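Side-chain contacts in succinylglutamate desuccinylase/aspartoacylase (Ruegeria sp. TM1040, PDB 3NA6), which probably hydrolyses the amide bond of an N-acylated amino acid, as zinc-dependent succinylglutamate desuccinylases and aspartoacylases do: residues Thr82-Ile87 with Leu135-Val140; Ala198-Glu201 with Val205-Thr208; Pro89-Pro94 with Asp128-Thr133. One frame throughout, in Å; residues are numbered along the deposited sequence.

Interaction 1: Thr82-Ile87 with Leu135-Val140; sequences TGRLII and LPMADV. With CA (calcium ion), chain C.
Arg-84 and Met-137, a selenomethionine modelled in two conformers, meet where strand 83-88 faces the loop that follows helix 122-134. A chi1 of 180° turns the arginine chain away from the backbone N, and a bend at chi3 (52°) swings the guanidinium across to the loop. There NH2 lies 3.2 Å from Met-137 O, approaching oblique to the guanidinium plane, while NH1 lies 3.5 Å from Met-137 CE. Contacts of the selenomethionine end hold for one conformer and are less certain than those of its backbone O. The firmer polar ties of the group are NH1 to Leu-13 O and NE to Thr-51 OG1, which should fix its rotation more than the loop does.

The tightly packed part of the contact is its buried side. Ile-86, two residues further on the same strand, sets CD1 4.1 Å above one face of the guanidinium, toward its rim, and also brings it to 4.2 Å from Met-137 CE. This isoleucine is buried against Ile-41, Thr-51 and Leu-53. On the solvent side Arg-84 and Met-137 are both partly exposed. The loop keeps its shape by other means, with Ala-138 N bonded to Leu-135 O and Lys-204 NZ bonded to the carbonyls of both residues.

At the start of the strand, and well away from this packing, Thr-82 OG1 binds a calcium ion at 2.6 Å; Gly-237 O and four waters complete its shell. One of those waters also donates to Thr-82 O. Strands 83-88 and 140-143 run parallel on either side of strand 51-55, and helix 122-134 lies between them in sequence, so the contact closes a beta-alpha-beta crossover in the mixed sheet of a catalytic domain related to the zinc exopeptidases.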
loop_
_atom_site.group_PDB
_atom_site.type_symbol
_atom_site.label_atom_id
_atom_site.label_comp_id
_atom_site.label_asym_id
_atom_site.label_seq_id
_atom_site.Cartn_x
_atom_site.Cartn_y
_atom_site.Cartn_z
ATOM N N THR A 82 5.977 48.421 8.202
ATOM C CA THR A 82 6.972 49.040 9.102
ATOM C C THR A 82 7.448 47.963 10.075
ATOM O O THR A 82 6.822 47.707 11.104
ATOM C CB THR A 82 6.383 50.232 9.862
ATOM O OG1 THR A 82 5.188 49.820 10.538
ATOM C CG2 THR A 82 6.058 51.406 8.875
ATOM N N GLY A 83 8.545 47.302 9.713
ATOM C CA GLY A 83 8.982 46.099 10.403
ATOM C C GLY A 83 9.243 45.015 9.366
ATOM O O GLY A 83 9.709 45.299 8.260
ATOM N N ARG A 84 8.929 43.787 9.744
ATOM C CA ARG A 84 9.191 42.624 8.919
ATOM C C ARG A 84 8.126 41.580 9.088
ATOM O O ARG A 84 7.747 41.229 10.214
ATOM C CB ARG A 84 10.532 42.023 9.267
ATOM C CG ARG A 84 10.875 40.768 8.427
ATOM C CD ARG A 84 12.331 40.388 8.522
ATOM N NE ARG A 84 12.781 40.273 9.912
ATOM C CZ ARG A 84 13.939 39.732 10.288
ATOM N NH1 ARG A 84 14.785 39.213 9.404
ATOM N NH2 ARG A 84 14.241 39.697 11.576
ATOM N N LEU A 85 7.662 41.059 7.958
ATOM C CA LEU A 85 6.824 39.862 7.937
ATOM C C LEU A 85 7.640 38.663 7.429
ATOM O O LEU A 85 8.194 38.730 6.366
ATOM C CB LEU A 85 5.607 40.105 7.030
ATOM C CG LEU A 85 4.696 41.283 7.385
ATOM C CD1 LEU A 85 3.692 41.531 6.246
ATOM C CD2 LEU A 85 3.969 41.045 8.716
ATOM N N ILE A 86 7.737 37.574 8.191
ATOM C CA ILE A 86 8.293 36.310 7.666
ATOM C C ILE A 86 7.090 35.361 7.557
ATOM O O ILE A 86 6.520 34.944 8.596
ATOM C CB ILE A 86 9.355 35.713 8.571
ATOM C CG1 ILE A 86 10.512 36.697 8.728
ATOM C CG2 ILE A 86 9.887 34.397 7.995
ATOM C CD1 ILE A 86 11.532 36.329 9.818
ATOM N N ILE A 87 6.683 35.074 6.313
ATOM C CA ILE A 87 5.433 34.390 6.009
ATOM C C ILE A 87 5.727 32.974 5.472
ATOM O O ILE A 87 6.366 32.821 4.439
ATOM C CB ILE A 87 4.643 35.143 4.928
ATOM C CG1 ILE A 87 4.526 36.633 5.287
ATOM C CG2 ILE A 87 3.269 34.452 4.719
ATOM C CD1 ILE A 87 3.800 37.519 4.239
ATOM N N LEU A 135 12.750 31.891 14.975
ATOM C CA LEU A 135 12.141 32.477 16.185
ATOM C C LEU A 135 13.050 33.513 16.851
ATOM O O LEU A 135 12.562 34.550 17.268
ATOM C CB LEU A 135 11.696 31.425 17.221
ATOM C CG LEU A 135 10.316 30.791 16.933
ATOM C CD1 LEU A 135 9.967 29.632 17.907
ATOM C CD2 LEU A 135 9.282 31.895 16.976
ATOM N N PRO A 136 14.358 33.246 16.934
ATOM C CA PRO A 136 15.152 34.304 17.560
ATOM C C PRO A 136 15.173 35.637 16.812
ATOM O O PRO A 136 15.514 36.628 17.428
ATOM C CB PRO A 136 16.565 33.711 17.650
ATOM C CG PRO A 136 16.360 32.224 17.693
ATOM C CD PRO A 136 15.132 31.995 16.783
HETATM N N MSE A 137 14.811 35.669 15.534
HETATM C CA MSE A 137 14.747 36.931 14.825
HETATM C C MSE A 137 13.359 37.521 14.872
HETATM O O MSE A 137 13.163 38.633 14.404
HETATM C CB MSE A 137 15.203 36.747 13.386
HETATM C CG MSE A 137 16.682 36.445 13.285
HETATM SE SE MSE A 137 17.293 36.627 11.467
HETATM C CE MSE A 137 15.670 35.996 10.520
ATOM N N ALA A 138 12.399 36.803 15.459
ATOM C CA ALA A 138 11.029 37.319 15.584
ATOM C C ALA A 138 10.746 37.912 16.944
ATOM O O ALA A 138 11.195 37.385 17.959
ATOM C CB ALA A 138 10.000 36.214 15.300
ATOM N N ASP A 139 9.909 38.949 16.967
ATOM C CA ASP A 139 9.381 39.475 18.229
ATOM C C ASP A 139 8.058 38.826 18.630
ATOM O O ASP A 139 7.756 38.638 19.839
ATOM C CB ASP A 139 9.228 40.981 18.080
ATOM C CG ASP A 139 10.543 41.642 17.731
ATOM O OD1 ASP A 139 11.456 41.595 18.575
ATOM O OD2 ASP A 139 10.685 42.138 16.596
ATOM N N VAL A 140 7.278 38.466 17.620
ATOM C CA VAL A 140 5.944 37.890 17.835
ATOM C C VAL A 140 5.712 36.780 16.838
ATOM O O VAL A 140 6.411 36.688 15.807
ATOM C CB VAL A 140 4.853 38.987 17.716
ATOM C CG1 VAL A 140 5.157 40.097 18.697
ATOM C CG2 VAL A 140 4.768 39.547 16.280
HETATM CA CA CA C . 4.592 50.913 12.805
HETATM O O HOH W 1 6.838 49.785 13.543
HETATM O O HOH W 2 2.243 51.723 12.708
HETATM O O HOH W 3 4.417 51.246 15.323
HETATM O O HOH W 4 5.877 53.013 12.239
#

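Interaction 2: Ala198-Glu201 with Val205-Thr208; sequences AVEE and VLVT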
loop_
_atom_site.group_PDB
_atom_site.type_symbol
_atom_site.label_atom_id
_atom_site.label_comp_id
_atom_site.label_asym_id
_atom_site.label_seq_id
_atom_site.Cartn_x
_atom_site.Cartn_y
_atom_site.Cartn_z
ATOM N N ALA A 198 7.476 26.951 22.619
ATOM C CA ALA A 198 8.731 27.450 22.079
ATOM C C ALA A 198 8.724 28.990 22.006
ATOM O O ALA A 198 9.708 29.639 22.364
ATOM C CB ALA A 198 8.981 26.855 20.677
ATOM N N VAL A 199 7.607 29.556 21.557
ATOM C CA VAL A 199 7.478 31.010 21.443
ATOM C C VAL A 199 7.367 31.671 22.814
ATOM O O VAL A 199 8.153 32.557 23.155
ATOM C CB VAL A 199 6.273 31.396 20.590
ATOM C CG1 VAL A 199 6.183 32.933 20.462
ATOM C CG2 VAL A 199 6.364 30.697 19.227
ATOM N N GLU A 200 6.430 31.195 23.605
ATOM C CA GLU A 200 6.107 31.793 24.876
ATOM C C GLU A 200 7.245 31.721 25.894
ATOM O O GLU A 200 7.467 32.662 26.665
ATOM C CB GLU A 200 4.849 31.134 25.431
ATOM C CG GLU A 200 3.622 31.521 24.666
ATOM C CD GLU A 200 2.463 30.556 24.932
ATOM O OE1 GLU A 200 2.694 29.536 25.617
ATOM O OE2 GLU A 200 1.341 30.820 24.447
ATOM N N GLU A 201 7.986 30.626 25.908
ATOM C CA GLU A 201 9.065 30.520 26.889
ATOM C C GLU A 201 10.247 31.430 26.579
ATOM O O GLU A 201 11.079 31.680 27.468
ATOM C CB GLU A 201 9.476 29.054 27.142
ATOM C CG GLU A 201 10.366 28.473 26.072
ATOM C CD GLU A 201 10.806 27.013 26.347
ATOM O OE1 GLU A 201 10.456 26.437 27.415
ATOM O OE2 GLU A 201 11.506 26.459 25.462
ATOM N N VAL A 205 5.128 37.114 22.488
ATOM C CA VAL A 205 3.697 37.003 22.262
ATOM C C VAL A 205 3.398 36.000 21.154
ATOM O O VAL A 205 4.027 36.010 20.079
ATOM C CB VAL A 205 3.052 38.375 21.896
ATOM C CG1 VAL A 205 1.625 38.185 21.416
ATOM C CG2 VAL A 205 3.068 39.269 23.091
ATOM N N LEU A 206 2.451 35.117 21.443
ATOM C CA LEU A 206 1.981 34.135 20.510
ATOM C C LEU A 206 0.476 34.354 20.323
ATOM O O LEU A 206 -0.247 34.522 21.308
ATOM C CB LEU A 206 2.228 32.703 21.015
ATOM C CG LEU A 206 1.451 31.694 20.142
ATOM C CD1 LEU A 206 2.346 31.119 19.030
ATOM C CD2 LEU A 206 0.772 30.646 20.985
ATOM N N VAL A 207 0.030 34.349 19.063
ATOM C CA VAL A 207 -1.399 34.408 18.703
ATOM C C VAL A 207 -1.717 33.078 18.043
ATOM O O VAL A 207 -0.985 32.617 17.152
ATOM C CB VAL A 207 -1.644 35.604 17.734
ATOM C CG1 VAL A 207 -2.966 35.486 16.999
ATOM C CG2 VAL A 207 -1.529 36.898 18.501
ATOM N N THR A 208 -2.732 32.396 18.537
ATOM C CA THR A 208 -3.111 31.115 17.977
ATOM C C THR A 208 -4.621 31.045 17.811
ATOM O O THR A 208 -5.369 31.837 18.395
ATOM C CB THR A 208 -2.526 29.905 18.758
ATOM O OG1 THR A 208 -2.729 28.696 18.006
ATOM C CG2 THR A 208 -3.131 29.760 20.157
#
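Val-199 and Glu-200 pack on Leu-206 in a buried contact of helix against strand: the last turn of the short helix 195-200 folds back over the start of strand 205-210, an interior strand of the large mixed sheet. Only a few loop residues join the two elements, and no direct hydrogen bond links the two segments, so van der Waals packing carries the contact, side chain on side chain and, at Val-205, side chain on backbone.

The two branches of Val-199 share the work. CG1, the methyl trans to N (chi1 -179°), reaches down between the elements to lie 3.8 Å from Val-205 O and 4.0 Å from Leu-206 CB. The other methyl, CG2, meets Leu-206 CD1 at 4.0 Å, and the two side chains cross at about a right angle. Glu-200 comes to the leucine from the next position on the helix. Its chain is extended beyond CG, which carries the carboxylate slantwise over the leucine until OE2 is 3.5 Å from Leu-206 CD2; nearer its root, CG lies 4.1 Å from Leu-206 CB. The leucine takes an unusual second torsion (chi2 95°) that places one methyl against the valine and the other against the glutamate.

Val-205 joins through its backbone, for its side chain points away, to Ala-170 and Ala-174 of helix 165-178 on the other face of the sheet. On the side facing helix 195-200, Val-199 also touches Ala-141 and Leu-206 touches His-160, which extends the packing over the neighbouring strands.

A carboxylate oxygen this close to a methyl gains no polar partner from the leucine. The hydrogen bond between Glu-200 OE2 and His-160 ND1 supplies one, implying that an otherwise apolar seam accommodates a buried acid by pairing it with an imidazole from strand 156-160.

Interaction 3: Pro89-Pro94 with Asp128-Thr133; sequences PYFNYP and DYFQRT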
loop_
_atom_site.group_PDB
_atom_site.type_symbol
_atom_site.label_atom_id
_atom_site.label_comp_id
_atom_site.label_asym_id
_atom_site.label_seq_id
_atom_site.Cartn_x
_atom_site.Cartn_y
_atom_site.Cartn_z
ATOM N N PRO A 89 3.271 29.997 4.690
ATOM C CA PRO A 89 1.868 29.530 4.682
ATOM C C PRO A 89 1.712 28.037 4.919
ATOM O O PRO A 89 0.675 27.602 5.407
ATOM C CB PRO A 89 1.360 29.892 3.286
ATOM C CG PRO A 89 2.487 30.600 2.584
ATOM C CD PRO A 89 3.727 30.481 3.379
ATOM N N TYR A 90 2.731 27.270 4.539
ATOM C CA TYR A 90 2.721 25.824 4.659
ATOM C C TYR A 90 3.903 25.368 5.533
ATOM O O TYR A 90 4.970 25.060 5.050
ATOM C CB TYR A 90 2.774 25.186 3.275
ATOM C CG TYR A 90 1.878 25.762 2.220
ATOM C CD1 TYR A 90 0.523 25.905 2.430
ATOM C CD2 TYR A 90 2.384 26.089 0.963
ATOM C CE1 TYR A 90 -0.339 26.393 1.401
ATOM C CE2 TYR A 90 1.561 26.564 -0.063
ATOM C CZ TYR A 90 0.184 26.737 0.174
ATOM O OH TYR A 90 -0.635 27.209 -0.845
ATOM N N PHE A 91 3.689 25.376 6.842
ATOM C CA PHE A 91 4.719 25.167 7.853
ATOM C C PHE A 91 5.214 23.709 7.850
ATOM O O PHE A 91 6.385 23.454 7.642
ATOM C CB PHE A 91 4.092 25.581 9.172
ATOM C CG PHE A 91 5.020 25.665 10.370
ATOM C CD1 PHE A 91 6.389 25.598 10.286
ATOM C CD2 PHE A 91 4.441 25.860 11.615
ATOM C CE1 PHE A 91 7.159 25.697 11.414
ATOM C CE2 PHE A 91 5.213 25.978 12.753
ATOM C CZ PHE A 91 6.553 25.888 12.659
ATOM N N ASN A 92 4.344 22.738 8.075
ATOM C CA ASN A 92 4.743 21.350 7.820
ATOM C C ASN A 92 4.434 21.068 6.372
ATOM O O ASN A 92 3.433 20.409 6.033
ATOM C CB ASN A 92 4.050 20.339 8.721
ATOM C CG ASN A 92 4.673 18.969 8.610
ATOM O OD1 ASN A 92 5.450 18.709 7.672
ATOM N ND2 ASN A 92 4.403 18.103 9.590
ATOM N N TYR A 93 5.319 21.554 5.521
ATOM C CA TYR A 93 5.089 21.537 4.101
ATOM C C TYR A 93 4.792 20.136 3.565
ATOM O O TYR A 93 3.814 19.944 2.840
ATOM C CB TYR A 93 6.218 22.239 3.353
ATOM C CG TYR A 93 6.004 22.273 1.846
ATOM C CD1 TYR A 93 4.887 22.874 1.292
ATOM C CD2 TYR A 93 6.911 21.674 0.993
ATOM C CE1 TYR A 93 4.696 22.899 -0.067
ATOM C CE2 TYR A 93 6.715 21.676 -0.371
ATOM C CZ TYR A 93 5.614 22.295 -0.888
ATOM O OH TYR A 93 5.447 22.293 -2.233
ATOM N N PRO A 94 5.584 19.141 3.964
ATOM C CA PRO A 94 5.256 17.783 3.494
ATOM C C PRO A 94 3.869 17.310 3.903
ATOM O O PRO A 94 3.169 16.707 3.060
ATOM C CB PRO A 94 6.376 16.928 4.100
ATOM C CG PRO A 94 7.533 17.907 4.206
ATOM C CD PRO A 94 6.867 19.158 4.689
ATOM N N ASP A 128 13.747 22.493 14.461
ATOM C CA ASP A 128 15.029 23.027 14.897
ATOM C C ASP A 128 15.386 24.357 14.211
ATOM O O ASP A 128 15.976 25.244 14.822
ATOM C CB ASP A 128 16.151 22.009 14.664
ATOM C CG ASP A 128 17.498 22.554 15.049
ATOM O OD1 ASP A 128 17.820 22.545 16.266
ATOM O OD2 ASP A 128 18.195 23.033 14.141
ATOM N N TYR A 129 15.052 24.477 12.938
ATOM C CA TYR A 129 15.331 25.697 12.198
ATOM C C TYR A 129 14.475 26.843 12.732
ATOM O O TYR A 129 14.931 27.979 12.838
ATOM C CB TYR A 129 15.101 25.492 10.689
ATOM C CG TYR A 129 15.501 26.679 9.859
ATOM C CD1 TYR A 129 16.841 26.974 9.624
ATOM C CD2 TYR A 129 14.555 27.506 9.313
ATOM C CE1 TYR A 129 17.192 28.071 8.876
ATOM C CE2 TYR A 129 14.907 28.578 8.557
ATOM C CZ TYR A 129 16.205 28.867 8.355
ATOM O OH TYR A 129 16.520 29.958 7.603
ATOM N N PHE A 130 13.212 26.554 13.028
ATOM C CA PHE A 130 12.341 27.560 13.619
ATOM C C PHE A 130 12.803 27.917 15.017
ATOM O O PHE A 130 12.873 29.090 15.347
ATOM C CB PHE A 130 10.858 27.136 13.558
ATOM C CG PHE A 130 10.214 27.429 12.202
ATOM C CD1 PHE A 130 10.654 26.753 11.058
ATOM C CD2 PHE A 130 9.263 28.410 12.062
ATOM C CE1 PHE A 130 10.146 27.027 9.843
ATOM C CE2 PHE A 130 8.734 28.700 10.820
ATOM C CZ PHE A 130 9.163 28.000 9.716
ATOM N N GLN A 131 13.121 26.915 15.834
ATOM C CA GLN A 131 13.574 27.139 17.216
ATOM C C GLN A 131 14.828 28.013 17.309
ATOM O O GLN A 131 14.862 28.964 18.081
ATOM C CB GLN A 131 13.894 25.801 17.873
ATOM C CG GLN A 131 14.351 25.865 19.346
ATOM C CD GLN A 131 13.217 26.146 20.321
ATOM O OE1 GLN A 131 12.121 25.598 20.195
ATOM N NE2 GLN A 131 13.477 27.018 21.298
ATOM N N ARG A 132 15.847 27.693 16.513
ATOM C CA ARG A 132 17.170 28.319 16.665
ATOM C C ARG A 132 17.493 29.405 15.647
ATOM O O ARG A 132 18.380 30.213 15.894
ATOM C CB ARG A 132 18.268 27.244 16.654
ATOM C CG ARG A 132 18.170 26.308 17.883
ATOM C CD ARG A 132 19.440 25.501 18.131
ATOM N NE ARG A 132 19.705 24.656 16.972
ATOM C CZ ARG A 132 20.856 24.552 16.320
ATOM N NH1 ARG A 132 21.948 25.178 16.744
ATOM N NH2 ARG A 132 20.919 23.775 15.255
ATOM N N THR A 133 16.796 29.454 14.513
ATOM C CA THR A 133 17.130 30.437 13.498
ATOM C C THR A 133 16.028 31.459 13.319
ATOM O O THR A 133 16.276 32.644 13.461
ATOM C CB THR A 133 17.509 29.777 12.144
ATOM O OG1 THR A 133 18.563 28.848 12.379
ATOM C CG2 THR A 133 17.982 30.821 11.125
#
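The rings of Phe-91 and Phe-130 form a buried aromatic pair just beyond the end of strand 83-88; the Phe-91 side chain lies near, without touching, His-59, Glu-62 and His-145, which might form an empty metal site like the zinc site of this family. The rings come from opposite directions. Phe-91 CE1 sits 3.3 Å above the plane of the Phe-130 ring, over its centre, and is 3.4 Å from Phe-130 CE2. With centroids 4.4 Å apart and planes at 43°, the pair is oblique. A chi1 of -171° points the Phe-91 ring away from its own N, and it also meets Tyr-195 edge-to-face.

Away from the rings, one turn of helix carries a side-on salt bridge: Arg-132 NE bonds Asp-128 OD1 at 2.9 Å, and NH2 bonds OD2 on its syn lone pair. Tyr-90 faces elsewhere, its OH bonded to Ser-289 O of the second subunit. Both phenylalanines rest on Thr-55 of strand 51-55, and Phe-130 also on Leu-53, so the pair joins helix 122-134 and the turn leading into helix 93-97 to the sheet.

How the interactions relate
Interactions 2 and 3 are core contacts, whereas interaction 1 is only partly buried, with Arg-84 and Met-137 partly exposed. Interaction 3 is nested within the chain loop that interaction 1 closes, and helix 122-134, which carries Phe-130, leads into the loop of interaction 1: Leu-135 N lies 2.8 Å from Phe-130 O, a probable hydrogen bond. Leu-135 also joins interaction 1 to interaction 2, its CD2 lying 3.9 Å from Val-199 CG2. Strands of the same mixed sheet serve interactions 1 and 2. Chemistry follows place: a guanidinium beside selenomethionine near the surface, aliphatic groups with one buried acid in the second, and ring against ring in the third.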